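Local atomic coordinates of NmrA family protein (Shigella flexneri 2a, PDB entry 3QVO), a protein that is of unknown function but, as a Rossmann-fold member of the NmrA family, probably binds NAD(P). Residues 23-29 and 48-54; 109-113 and 157-163; 123-127 and 151-155; 179-183 and 199-203. One frame throughout, in Å; residues are numbered along the deposited sequence.

Interaction 1 (23-29 and 48-54); sequences MKNVLIL and TIKQTLF
The side chain of I28 lies alongside that of L53, with their ends on the same face of the sheet, and its CD1 meets L53 CD2 at 3.6 Å. With CG1 of I28 anti to the carbonyl carbon (chi1 -61°) and the chain extended beyond it, CD1 is carried on to Q51 as well, 3.6 Å from OE1. That oxygen is buried with no polar partner in the model, whereas NE2 of the same amide bonds to N68 OD1 and I40 O. On the other face of the sheet CD2 of L29 sits obliquely against the F54 ring, 3.5 Å from F54 CD2, and L27 CD1 packs on T52 CG2. The two strands run parallel, their axes 20° apart in direction and 4.7 Å apart at closest approach. K24, V26 and I28 each give N-H and C=O to the neighbouring strand, making six bonds; I28 N to T52 O is the straightest, 2.8 Å with 178° at the hydrogen. This is the first beta-alpha-beta unit of the Rossmann fold: helix 34-43 links the two strands, its I40 touching both I28 and L53, while strands 91-95 and 69-73 pair with the outer edges of 24-29 and 49-55. Toward the N-terminal end K24 CD rests 3.5 Å from I49 CD1, while K24 NZ reaches I208 O and N25 ND2 bonds to G88 O.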
loop_
_atom_site.group_PDB
_atom_site.type_symbol
_atom_site.label_atom_id
_atom_site.label_comp_id
_atom_site.label_asym_id
_atom_site.label_seq_id
_atom_site.Cartn_x
_atom_site.Cartn_y
_atom_site.Cartn_z
HETATM N N MSE A 23 20.938 0.489 -5.981
HETATM C CA MSE A 23 19.636 1.011 -6.281
HETATM C C MSE A 23 18.641 0.243 -5.419
HETATM O O MSE A 23 18.842 -0.942 -5.139
HETATM C CB MSE A 23 19.286 0.797 -7.765
HETATM C CG MSE A 23 18.387 1.932 -8.293
HETATM SE SE MSE A 23 19.501 3.421 -8.818
HETATM C CE MSE A 23 20.495 2.443 -10.166
ATOM N N LYS A 24 17.588 0.935 -5.004
ATOM C CA LYS A 24 16.533 0.375 -4.249
ATOM C C LYS A 24 15.359 0.228 -5.213
ATOM O O LYS A 24 14.890 1.244 -5.759
ATOM C CB LYS A 24 16.197 1.327 -3.119
ATOM C CG LYS A 24 15.076 0.834 -2.232
ATOM C CD LYS A 24 14.767 1.833 -1.091
ATOM C CE LYS A 24 15.723 1.666 0.104
ATOM N NZ LYS A 24 15.574 2.783 1.139
ATOM N N ASN A 25 14.904 -1.020 -5.434
ATOM C CA ASN A 25 13.883 -1.327 -6.430
ATOM C C ASN A 25 12.527 -1.460 -5.765
ATOM O O ASN A 25 12.311 -2.394 -5.005
ATOM C CB ASN A 25 14.246 -2.623 -7.150
ATOM C CG ASN A 25 15.446 -2.459 -8.109
ATOM O OD1 ASN A 25 15.799 -1.367 -8.451
ATOM N ND2 ASN A 25 16.011 -3.563 -8.586
ATOM N N VAL A 26 11.621 -0.532 -6.047
ATOM C CA VAL A 26 10.320 -0.506 -5.444
ATOM C C VAL A 26 9.266 -0.827 -6.498
ATOM O O VAL A 26 9.275 -0.219 -7.579
ATOM C CB VAL A 26 10.043 0.862 -4.850
ATOM C CG1 VAL A 26 8.665 0.920 -4.320
ATOM C CG2 VAL A 26 11.043 1.164 -3.760
ATOM N N LEU A 27 8.404 -1.820 -6.215
ATOM C CA LEU A 27 7.302 -2.170 -7.115
ATOM C C LEU A 27 6.004 -1.645 -6.545
ATOM O O LEU A 27 5.667 -1.962 -5.410
ATOM C CB LEU A 27 7.228 -3.677 -7.288
ATOM C CG LEU A 27 6.076 -4.255 -8.087
ATOM C CD1 LEU A 27 6.062 -3.764 -9.542
ATOM C CD2 LEU A 27 6.110 -5.753 -7.941
ATOM N N ILE A 28 5.304 -0.815 -7.318
ATOM C CA ILE A 28 4.068 -0.226 -6.892
ATOM C C ILE A 28 2.962 -0.948 -7.647
ATOM O O ILE A 28 2.826 -0.794 -8.877
ATOM C CB ILE A 28 4.069 1.298 -7.158
ATOM C CG1 ILE A 28 5.215 1.943 -6.351
ATOM C CG2 ILE A 28 2.725 1.917 -6.771
ATOM C CD1 ILE A 28 5.350 3.402 -6.466
ATOM N N LEU A 29 2.188 -1.768 -6.919
ATOM C CA LEU A 29 1.056 -2.477 -7.510
ATOM C C LEU A 29 -0.187 -1.651 -7.375
ATOM O O LEU A 29 -0.462 -1.181 -6.311
ATOM C CB LEU A 29 0.846 -3.784 -6.778
ATOM C CG LEU A 29 2.034 -4.716 -6.874
ATOM C CD1 LEU A 29 1.751 -5.863 -5.910
ATOM C CD2 LEU A 29 2.218 -5.141 -8.352
ATOM N N THR A 48 18.308 7.296 -6.434
ATOM C CA THR A 48 18.770 5.934 -6.122
ATOM C C THR A 48 17.619 4.907 -5.887
ATOM O O THR A 48 17.838 3.790 -5.443
ATOM C CB THR A 48 19.643 6.000 -4.923
ATOM O OG1 THR A 48 18.842 6.299 -3.791
ATOM C CG2 THR A 48 20.639 7.124 -5.101
ATOM N N ILE A 49 16.390 5.317 -6.164
ATOM C CA ILE A 49 15.269 4.423 -6.230
ATOM C C ILE A 49 14.951 4.190 -7.693
ATOM O O ILE A 49 15.003 5.113 -8.499
ATOM C CB ILE A 49 14.001 5.078 -5.686
ATOM C CG1 ILE A 49 14.173 5.391 -4.208
ATOM C CG2 ILE A 49 12.748 4.225 -6.080
ATOM C CD1 ILE A 49 13.700 4.391 -3.269
ATOM N N LYS A 50 14.600 2.978 -8.034
ATOM C CA LYS A 50 13.946 2.730 -9.300
ATOM C C LYS A 50 12.542 2.246 -8.963
ATOM O O LYS A 50 12.400 1.230 -8.261
ATOM C CB LYS A 50 14.669 1.672 -10.100
ATOM C CG LYS A 50 13.873 1.230 -11.339
ATOM C CD LYS A 50 14.546 0.079 -12.135
ATOM C CE LYS A 50 13.489 -0.766 -12.924
ATOM N NZ LYS A 50 14.104 -1.803 -13.901
ATOM N N GLN A 51 11.513 2.944 -9.453
ATOM C CA GLN A 51 10.131 2.536 -9.124
ATOM C C GLN A 51 9.438 1.927 -10.326
ATOM O O GLN A 51 9.417 2.503 -11.394
ATOM C CB GLN A 51 9.307 3.708 -8.543
ATOM C CG GLN A 51 9.280 4.998 -9.353
ATOM C CD GLN A 51 8.486 6.093 -8.660
ATOM O OE1 GLN A 51 7.554 5.798 -7.922
ATOM N NE2 GLN A 51 8.814 7.357 -8.930
ATOM N N THR A 52 8.920 0.725 -10.154
ATOM C CA THR A 52 8.228 0.042 -11.207
ATOM C C THR A 52 6.754 0.196 -10.935
ATOM O O THR A 52 6.287 -0.150 -9.866
ATOM C CB THR A 52 8.577 -1.413 -11.198
ATOM O OG1 THR A 52 9.983 -1.559 -11.388
ATOM C CG2 THR A 52 7.778 -2.190 -12.282
ATOM N N LEU A 53 6.025 0.721 -11.909
ATOM C CA LEU A 53 4.637 1.123 -11.719
ATOM C C LEU A 53 3.768 0.176 -12.526
ATOM O O LEU A 53 3.697 0.253 -13.756
ATOM C CB LEU A 53 4.442 2.549 -12.175
ATOM C CG LEU A 53 5.423 3.581 -11.599
ATOM C CD1 LEU A 53 5.072 4.979 -12.115
ATOM C CD2 LEU A 53 5.503 3.580 -10.061
ATOM N N PHE A 54 3.117 -0.732 -11.804
ATOM C CA PHE A 54 2.354 -1.820 -12.362
ATOM C C PHE A 54 0.887 -1.446 -12.265
ATOM O O PHE A 54 0.382 -1.251 -11.173
ATOM C CB PHE A 54 2.637 -3.015 -11.482
ATOM C CG PHE A 54 2.127 -4.321 -11.984
ATOM C CD1 PHE A 54 2.916 -5.126 -12.811
ATOM C CD2 PHE A 54 0.903 -4.814 -11.529
ATOM C CE1 PHE A 54 2.461 -6.383 -13.204
ATOM C CE2 PHE A 54 0.431 -6.042 -11.924
ATOM C CZ PHE A 54 1.203 -6.848 -12.770
#

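Interaction 2 (109-113 and 157-163); sequences IAAMK and AIEASGL
L163 and I109 carry most of this contact, with 85 and 81 Å² of their surfaces buried by the opposite segment, and they meet at 4.0 Å between L163 CD1 and I109 CG1. The two side chains pass at a slant. I109 divides its branches: CG2 faces S161 CB, while chi1 of -71° and an extended second torsion send CD1 to the end of the other helix, 4.0 Å from A157 CB and 4.1 Å from I158 CG1. L163 uses both methyls, CD1 standing 3.9 Å from SE of selenomethionine M112 and CD2 near its CE; the bend of M112 at chi3 (56°) brings CE round to the leucine. K113 comes third with 44 Å², stretching its extended chain over the turn at S161 so that NZ lies 3.1 Å from S161 O. S161 follows just behind with 41 Å². Its OG accepts from L163 N at 3.2 Å, an ST turn, which is consistent with a settled path into L163. S161 N bonds to I158 O at 3.0 Å and closes the last turn of the helix; S161 OG crowds that same carbonyl, its 2.5 Å separation from I158 O being doubtfully short. The contact therefore joins the later part of helix 101-114 to the exit of helix 149-159, just before strand 164-174. M112 also touches L120 of strand 119-123 and M86 of helix 79-86, whereas I158 turns to F122, Y165 and I167 of the sheet.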
loop_
_atom_site.group_PDB
_atom_site.type_symbol
_atom_site.label_atom_id
_atom_site.label_comp_id
_atom_site.label_asym_id
_atom_site.label_seq_id
_atom_site.Cartn_x
_atom_site.Cartn_y
_atom_site.Cartn_z
ATOM N N ILE A 109 1.766 -12.588 -2.384
ATOM C CA ILE A 109 2.653 -13.278 -1.442
ATOM C C ILE A 109 3.476 -14.351 -2.191
ATOM O O ILE A 109 4.705 -14.463 -2.017
ATOM C CB ILE A 109 1.820 -13.903 -0.350
ATOM C CG1 ILE A 109 1.245 -12.812 0.582
ATOM C CG2 ILE A 109 2.599 -14.928 0.437
ATOM C CD1 ILE A 109 0.005 -13.314 1.402
ATOM N N ALA A 110 2.775 -15.137 -2.996
ATOM C CA ALA A 110 3.340 -16.185 -3.825
ATOM C C ALA A 110 4.422 -15.644 -4.762
ATOM O O ALA A 110 5.463 -16.232 -4.882
ATOM C CB ALA A 110 2.266 -16.834 -4.639
ATOM N N ALA A 111 4.158 -14.535 -5.429
ATOM C CA ALA A 111 5.134 -13.943 -6.344
ATOM C C ALA A 111 6.358 -13.427 -5.552
ATOM O O ALA A 111 7.510 -13.639 -5.940
ATOM C CB ALA A 111 4.495 -12.795 -7.161
HETATM N N MSE A 112 6.137 -12.735 -4.463
HETATM C CA MSE A 112 7.264 -12.342 -3.605
HETATM C C MSE A 112 8.106 -13.568 -3.229
HETATM O O MSE A 112 9.318 -13.559 -3.385
HETATM C CB MSE A 112 6.775 -11.650 -2.369
HETATM C CG MSE A 112 6.106 -10.351 -2.681
HETATM SE SE MSE A 112 5.526 -9.321 -1.211
HETATM C CE MSE A 112 7.240 -9.175 -0.286
ATOM N N LYS A 113 7.456 -14.655 -2.797
ATOM C CA LYS A 113 8.176 -15.825 -2.349
ATOM C C LYS A 113 8.927 -16.482 -3.482
ATOM O O LYS A 113 10.087 -16.855 -3.310
ATOM C CB LYS A 113 7.246 -16.799 -1.691
ATOM C CG LYS A 113 6.864 -16.395 -0.287
ATOM C CD LYS A 113 6.023 -17.444 0.391
ATOM C CE LYS A 113 5.693 -17.056 1.854
ATOM N NZ LYS A 113 4.784 -18.052 2.473
ATOM N N ALA A 157 -3.671 -13.586 5.732
ATOM C CA ALA A 157 -2.738 -14.265 4.873
ATOM C C ALA A 157 -1.382 -13.549 4.979
ATOM O O ALA A 157 -0.344 -14.191 5.079
ATOM C CB ALA A 157 -3.249 -14.323 3.415
ATOM N N ILE A 158 -1.399 -12.217 4.973
ATOM C CA ILE A 158 -0.182 -11.438 5.099
ATOM C C ILE A 158 0.484 -11.732 6.433
ATOM O O ILE A 158 1.670 -12.081 6.458
ATOM C CB ILE A 158 -0.466 -9.975 4.866
ATOM C CG1 ILE A 158 -0.763 -9.753 3.379
ATOM C CG2 ILE A 158 0.675 -9.085 5.343
ATOM C CD1 ILE A 158 -1.426 -8.446 3.087
ATOM N N GLU A 159 -0.292 -11.718 7.527
ATOM C CA GLU A 159 0.282 -11.989 8.856
ATOM C C GLU A 159 0.859 -13.370 9.034
ATOM O O GLU A 159 1.709 -13.555 9.892
ATOM C CB GLU A 159 -0.714 -11.695 9.986
ATOM C CG GLU A 159 -1.068 -10.221 10.071
ATOM C CD GLU A 159 -2.062 -9.899 11.188
ATOM O OE1 GLU A 159 -2.985 -10.713 11.460
ATOM O OE2 GLU A 159 -1.942 -8.804 11.789
ATOM N N ALA A 160 0.426 -14.325 8.206
ATOM C CA ALA A 160 0.881 -15.696 8.298
ATOM C C ALA A 160 1.904 -16.009 7.229
ATOM O O ALA A 160 2.289 -17.139 7.091
ATOM C CB ALA A 160 -0.301 -16.673 8.180
ATOM N N SER A 161 2.378 -15.011 6.507
ATOM C CA SER A 161 3.203 -15.245 5.335
ATOM C C SER A 161 4.687 -15.458 5.589
ATOM O O SER A 161 5.376 -15.953 4.712
ATOM C CB SER A 161 3.075 -14.076 4.379
ATOM O OG SER A 161 3.556 -12.901 4.978
ATOM N N GLY A 162 5.170 -15.048 6.754
ATOM C CA GLY A 162 6.583 -15.011 7.053
ATOM C C GLY A 162 7.355 -13.932 6.290
ATOM O O GLY A 162 8.587 -14.001 6.184
ATOM N N LEU A 163 6.649 -12.959 5.732
ATOM C CA LEU A 163 7.271 -11.883 4.991
ATOM C C LEU A 163 7.534 -10.753 5.969
ATOM O O LEU A 163 6.979 -10.723 7.044
ATOM C CB LEU A 163 6.389 -11.394 3.817
ATOM C CG LEU A 163 6.132 -12.358 2.648
ATOM C CD1 LEU A 163 5.003 -11.892 1.733
ATOM C CD2 LEU A 163 7.386 -12.571 1.795
#

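Interaction 3 (123-127 and 151-155); sequences VLSLG and FRRAA
The loop that leaves strand 119-123 of the Rossmann sheet meets helix 149-159 here, next to 16 unmodelled residues, 128-143. F151 is the hub, its ring approached by three successive loop residues. L126 CD2 sits over one face, 3.8 Å from the ring centroid and 11° off the normal, a CH-pi contact. S125 O comes to the rim of the ring, near its plane, at 3.4 Å from F151 CE2. L124 meets the ring obliquely, its CD2 3.6 Å from F151 CD2, the two side chains interdigitating as they run antiparallel. The branches of L124 then part: CD1 continues to A155 CB at 3.8 Å, and CD2 also faces A154 CB at 4.3 Å. Behind the contact, L101 of helix 101-114 touches both L124 and F151. Because the evidence across the two segments is dispersive contact plus one carbonyl at a ring edge, where aromatic C-H groups carry slight positive charge, the attachment between these two segments probably rests mainly on shape fit about one phenyl group rather than on directional polar bonds.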
loop_
_atom_site.group_PDB
_atom_site.type_symbol
_atom_site.label_atom_id
_atom_site.label_comp_id
_atom_site.label_asym_id
_atom_site.label_seq_id
_atom_site.Cartn_x
_atom_site.Cartn_y
_atom_site.Cartn_z
ATOM N N VAL A 123 -1.692 -1.787 1.827
ATOM C CA VAL A 123 -2.765 -0.881 2.257
ATOM C C VAL A 123 -4.064 -1.579 2.176
ATOM O O VAL A 123 -4.415 -2.109 1.117
ATOM C CB VAL A 123 -2.835 0.397 1.417
ATOM C CG1 VAL A 123 -4.012 1.311 1.926
ATOM C CG2 VAL A 123 -1.529 1.138 1.533
ATOM N N LEU A 124 -4.779 -1.615 3.305
ATOM C CA LEU A 124 -6.150 -2.101 3.308
ATOM C C LEU A 124 -7.105 -0.979 3.659
ATOM O O LEU A 124 -7.262 -0.588 4.834
ATOM C CB LEU A 124 -6.328 -3.307 4.245
ATOM C CG LEU A 124 -5.710 -4.628 3.742
ATOM C CD1 LEU A 124 -5.518 -5.608 4.900
ATOM C CD2 LEU A 124 -6.565 -5.262 2.629
ATOM N N SER A 125 -7.800 -0.525 2.620
ATOM C CA SER A 125 -8.698 0.605 2.685
ATOM C C SER A 125 -9.933 0.220 1.920
ATOM O O SER A 125 -9.815 -0.266 0.805
ATOM C CB SER A 125 -8.024 1.816 2.000
ATOM O OG SER A 125 -8.859 2.950 1.996
ATOM N N LEU A 126 -11.120 0.449 2.460
ATOM C CA LEU A 126 -12.313 -0.116 1.807
ATOM C C LEU A 126 -12.698 0.606 0.536
ATOM O O LEU A 126 -13.239 -0.009 -0.380
ATOM C CB LEU A 126 -13.544 -0.095 2.702
ATOM C CG LEU A 126 -13.670 -1.013 3.910
ATOM C CD1 LEU A 126 -15.101 -0.775 4.455
ATOM C CD2 LEU A 126 -13.383 -2.487 3.578
ATOM N N GLY A 127 -12.482 1.910 0.489
ATOM C CA GLY A 127 -12.804 2.673 -0.714
ATOM C C GLY A 127 -14.299 2.735 -0.938
ATOM O O GLY A 127 -15.037 3.237 -0.080
ATOM N N PHE A 151 -11.035 -8.709 2.933
ATOM C CA PHE A 151 -10.031 -7.890 3.561
ATOM C C PHE A 151 -9.424 -8.577 4.745
ATOM O O PHE A 151 -8.201 -8.491 4.956
ATOM C CB PHE A 151 -10.607 -6.547 4.005
ATOM C CG PHE A 151 -10.706 -5.558 2.897
ATOM C CD1 PHE A 151 -11.486 -5.817 1.777
ATOM C CD2 PHE A 151 -10.050 -4.367 2.963
ATOM C CE1 PHE A 151 -11.577 -4.892 0.727
ATOM C CE2 PHE A 151 -10.155 -3.441 1.927
ATOM C CZ PHE A 151 -10.909 -3.713 0.811
ATOM N N ARG A 152 -10.258 -9.231 5.534
ATOM C CA ARG A 152 -9.754 -9.923 6.719
ATOM C C ARG A 152 -8.918 -11.123 6.304
ATOM O O ARG A 152 -7.890 -11.395 6.878
ATOM C CB ARG A 152 -10.895 -10.379 7.626
ATOM C CG ARG A 152 -10.641 -10.099 9.092
ATOM C CD ARG A 152 -11.915 -10.177 9.897
ATOM N NE ARG A 152 -12.686 -8.935 9.925
ATOM C CZ ARG A 152 -12.294 -7.818 10.541
ATOM N NH1 ARG A 152 -13.084 -6.744 10.527
ATOM N NH2 ARG A 152 -11.117 -7.759 11.169
ATOM N N ARG A 153 -9.374 -11.836 5.298
ATOM C CA ARG A 153 -8.641 -12.957 4.795
ATOM C C ARG A 153 -7.299 -12.507 4.169
ATOM O O ARG A 153 -6.281 -13.160 4.408
ATOM C CB ARG A 153 -9.495 -13.774 3.822
ATOM C CG ARG A 153 -10.601 -14.585 4.507
ATOM C CD ARG A 153 -11.046 -15.762 3.614
ATOM N NE ARG A 153 -11.541 -15.302 2.308
ATOM C CZ ARG A 153 -12.809 -14.973 2.026
ATOM N NH1 ARG A 153 -13.777 -15.063 2.955
ATOM N NH2 ARG A 153 -13.125 -14.566 0.791
ATOM N N ALA A 154 -7.284 -11.375 3.448
ATOM C CA ALA A 154 -6.017 -10.774 2.951
ATOM C C ALA A 154 -5.079 -10.455 4.098
ATOM O O ALA A 154 -3.946 -10.877 4.076
ATOM C CB ALA A 154 -6.253 -9.549 2.120
ATOM N N ALA A 155 -5.573 -9.779 5.126
ATOM C CA ALA A 155 -4.736 -9.411 6.279
ATOM C C ALA A 155 -4.147 -10.626 6.971
ATOM O O ALA A 155 -2.948 -10.638 7.288
ATOM C CB ALA A 155 -5.533 -8.584 7.295
#

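Interaction 4 (179-183 and 199-203); sequences IDYEL and SVAAL
A single hydrogen bond ties the chain entering strand 182-184 to helix 197-209, which packs beside the Rossmann-type sheet: D180 N donates to S199 OG at 3.0 Å with 172° at the hydrogen. A chi1 of -64° turns OG of S199 away from its own carbonyl carbon and places it before the D180 amide. The same hydroxyl bonds S196 OG and has a weak bond with I178 O, so S199 is gripped from residues on both sides of the contact, and its CA lies 4.3 Å from that of I179. S199, with 73 Å² buried, and Y181, with 65 Å², bear the largest shares.

Aromatic contacts centre on Y181. Its chi1 of 72° tucks CG over the backbone, between N and C, which lays the ring along the helix. CD2 comes within 3.7 Å of S199 CB, CE2 within 3.6 Å of S199 O, and that carbonyl, oblique to the ring, is already used within the helix by L203 N. Further along, the phenol end reaches L203, the two side chains crossing at about a right angle.

Purely aliphatic pairs lie at the two ends of the contact. L183 CD2 meets L203 CD2 at 3.8 Å, while Y181 and L183 also touch I221 and L203 touches L168, so the leucine pair borders strands 217-222 and 164-174. At the other end I179 CG2 rests 3.9 Å from A202 CB.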
loop_
_atom_site.group_PDB
_atom_site.type_symbol
_atom_site.label_atom_id
_atom_site.label_comp_id
_atom_site.label_asym_id
_atom_site.label_seq_id
_atom_site.Cartn_x
_atom_site.Cartn_y
_atom_site.Cartn_z
ATOM N N ILE A 179 -0.140 16.845 5.698
ATOM C CA ILE A 179 0.446 15.650 6.248
ATOM C C ILE A 179 0.291 15.770 7.743
ATOM O O ILE A 179 0.996 16.532 8.375
ATOM C CB ILE A 179 1.931 15.512 5.888
ATOM C CG1 ILE A 179 2.091 15.254 4.382
ATOM C CG2 ILE A 179 2.553 14.386 6.707
ATOM C CD1 ILE A 179 3.570 15.436 3.849
ATOM N N ASP A 180 -0.667 15.037 8.305
ATOM C CA ASP A 180 -1.011 15.164 9.730
ATOM C C ASP A 180 -1.625 13.843 10.205
ATOM O O ASP A 180 -2.775 13.517 9.885
ATOM C CB ASP A 180 -1.973 16.350 9.942
ATOM C CG ASP A 180 -2.200 16.684 11.416
ATOM O OD1 ASP A 180 -1.480 16.139 12.275
ATOM O OD2 ASP A 180 -3.106 17.495 11.730
ATOM N N TYR A 181 -0.847 13.060 10.938
ATOM C CA TYR A 181 -1.296 11.731 11.289
ATOM C C TYR A 181 -0.662 11.182 12.544
ATOM O O TYR A 181 0.298 11.750 13.090
ATOM C CB TYR A 181 -1.100 10.767 10.119
ATOM C CG TYR A 181 0.334 10.393 9.819
ATOM C CD1 TYR A 181 0.984 9.386 10.523
ATOM C CD2 TYR A 181 1.032 11.030 8.805
ATOM C CE1 TYR A 181 2.296 9.050 10.242
ATOM C CE2 TYR A 181 2.347 10.696 8.511
ATOM C CZ TYR A 181 2.971 9.706 9.231
ATOM O OH TYR A 181 4.275 9.383 8.916
ATOM N N GLU A 182 -1.276 10.093 13.002
ATOM C CA GLU A 182 -0.843 9.319 14.159
ATOM C C GLU A 182 -1.291 7.885 13.915
ATOM O O GLU A 182 -2.178 7.644 13.104
ATOM C CB GLU A 182 -1.414 9.879 15.470
ATOM C CG GLU A 182 -2.935 9.781 15.630
ATOM C CD GLU A 182 -3.452 10.516 16.870
ATOM O OE1 GLU A 182 -2.620 11.001 17.677
ATOM O OE2 GLU A 182 -4.690 10.615 17.027
ATOM N N LEU A 183 -0.665 6.953 14.623
ATOM C CA LEU A 183 -0.758 5.552 14.344
ATOM C C LEU A 183 -1.274 4.794 15.538
ATOM O O LEU A 183 -0.919 5.094 16.669
ATOM C CB LEU A 183 0.641 5.025 14.047
ATOM C CG LEU A 183 1.392 5.730 12.929
ATOM C CD1 LEU A 183 2.828 5.220 12.892
ATOM C CD2 LEU A 183 0.664 5.494 11.606
ATOM N N SER A 199 -1.085 12.112 3.806
ATOM C CA SER A 199 -0.535 11.604 5.047
ATOM C C SER A 199 -0.098 10.159 4.874
ATOM O O SER A 199 1.018 9.770 5.257
ATOM C CB SER A 199 -1.547 11.678 6.180
ATOM O OG SER A 199 -1.914 13.034 6.503
ATOM N N VAL A 200 -0.973 9.363 4.280
ATOM C CA VAL A 200 -0.695 7.954 4.148
ATOM C C VAL A 200 0.480 7.755 3.200
ATOM O O VAL A 200 1.334 6.918 3.439
ATOM C CB VAL A 200 -1.925 7.180 3.690
ATOM C CG1 VAL A 200 -1.603 5.678 3.585
ATOM C CG2 VAL A 200 -3.072 7.416 4.663
ATOM N N ALA A 201 0.541 8.558 2.149
ATOM C CA ALA A 201 1.687 8.503 1.230
ATOM C C ALA A 201 2.984 8.849 1.940
ATOM O O ALA A 201 4.017 8.214 1.708
ATOM C CB ALA A 201 1.484 9.415 0.029
ATOM N N ALA A 202 2.940 9.846 2.810
ATOM C CA ALA A 202 4.123 10.235 3.581
ATOM C C ALA A 202 4.628 9.065 4.414
ATOM O O ALA A 202 5.810 8.841 4.498
ATOM C CB ALA A 202 3.813 11.411 4.458
ATOM N N LEU A 203 3.739 8.325 5.043
ATOM C CA LEU A 203 4.164 7.159 5.821
ATOM C C LEU A 203 4.812 6.121 4.901
ATOM O O LEU A 203 5.858 5.612 5.201
ATOM C CB LEU A 203 2.976 6.514 6.554
ATOM C CG LEU A 203 3.324 5.335 7.495
ATOM C CD1 LEU A 203 4.424 5.621 8.586
ATOM C CD2 LEU A 203 2.053 4.832 8.170
#

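From the N terminus, interaction 1 closes first, joining strands 24-29 and 49-55 across the 18 residues that include helix 34-43. Interaction 2 then opens on helix 101-114 and closes across 43 residues at the last turn of helix 149-159 and the turn after it. Interaction 3 falls entirely within that span; the centres of the two are about 15 Å apart. Interaction 4 follows separately, bringing 179-183 against helix 197-209. No two contacts cross along the chain. Interactions 1 and 4 both reach the central sheet, with centres about 21 Å apart; interaction 2 ties helix 149-159 to helix 101-114, and interaction 3 ties it to the loop leaving strand 119-123.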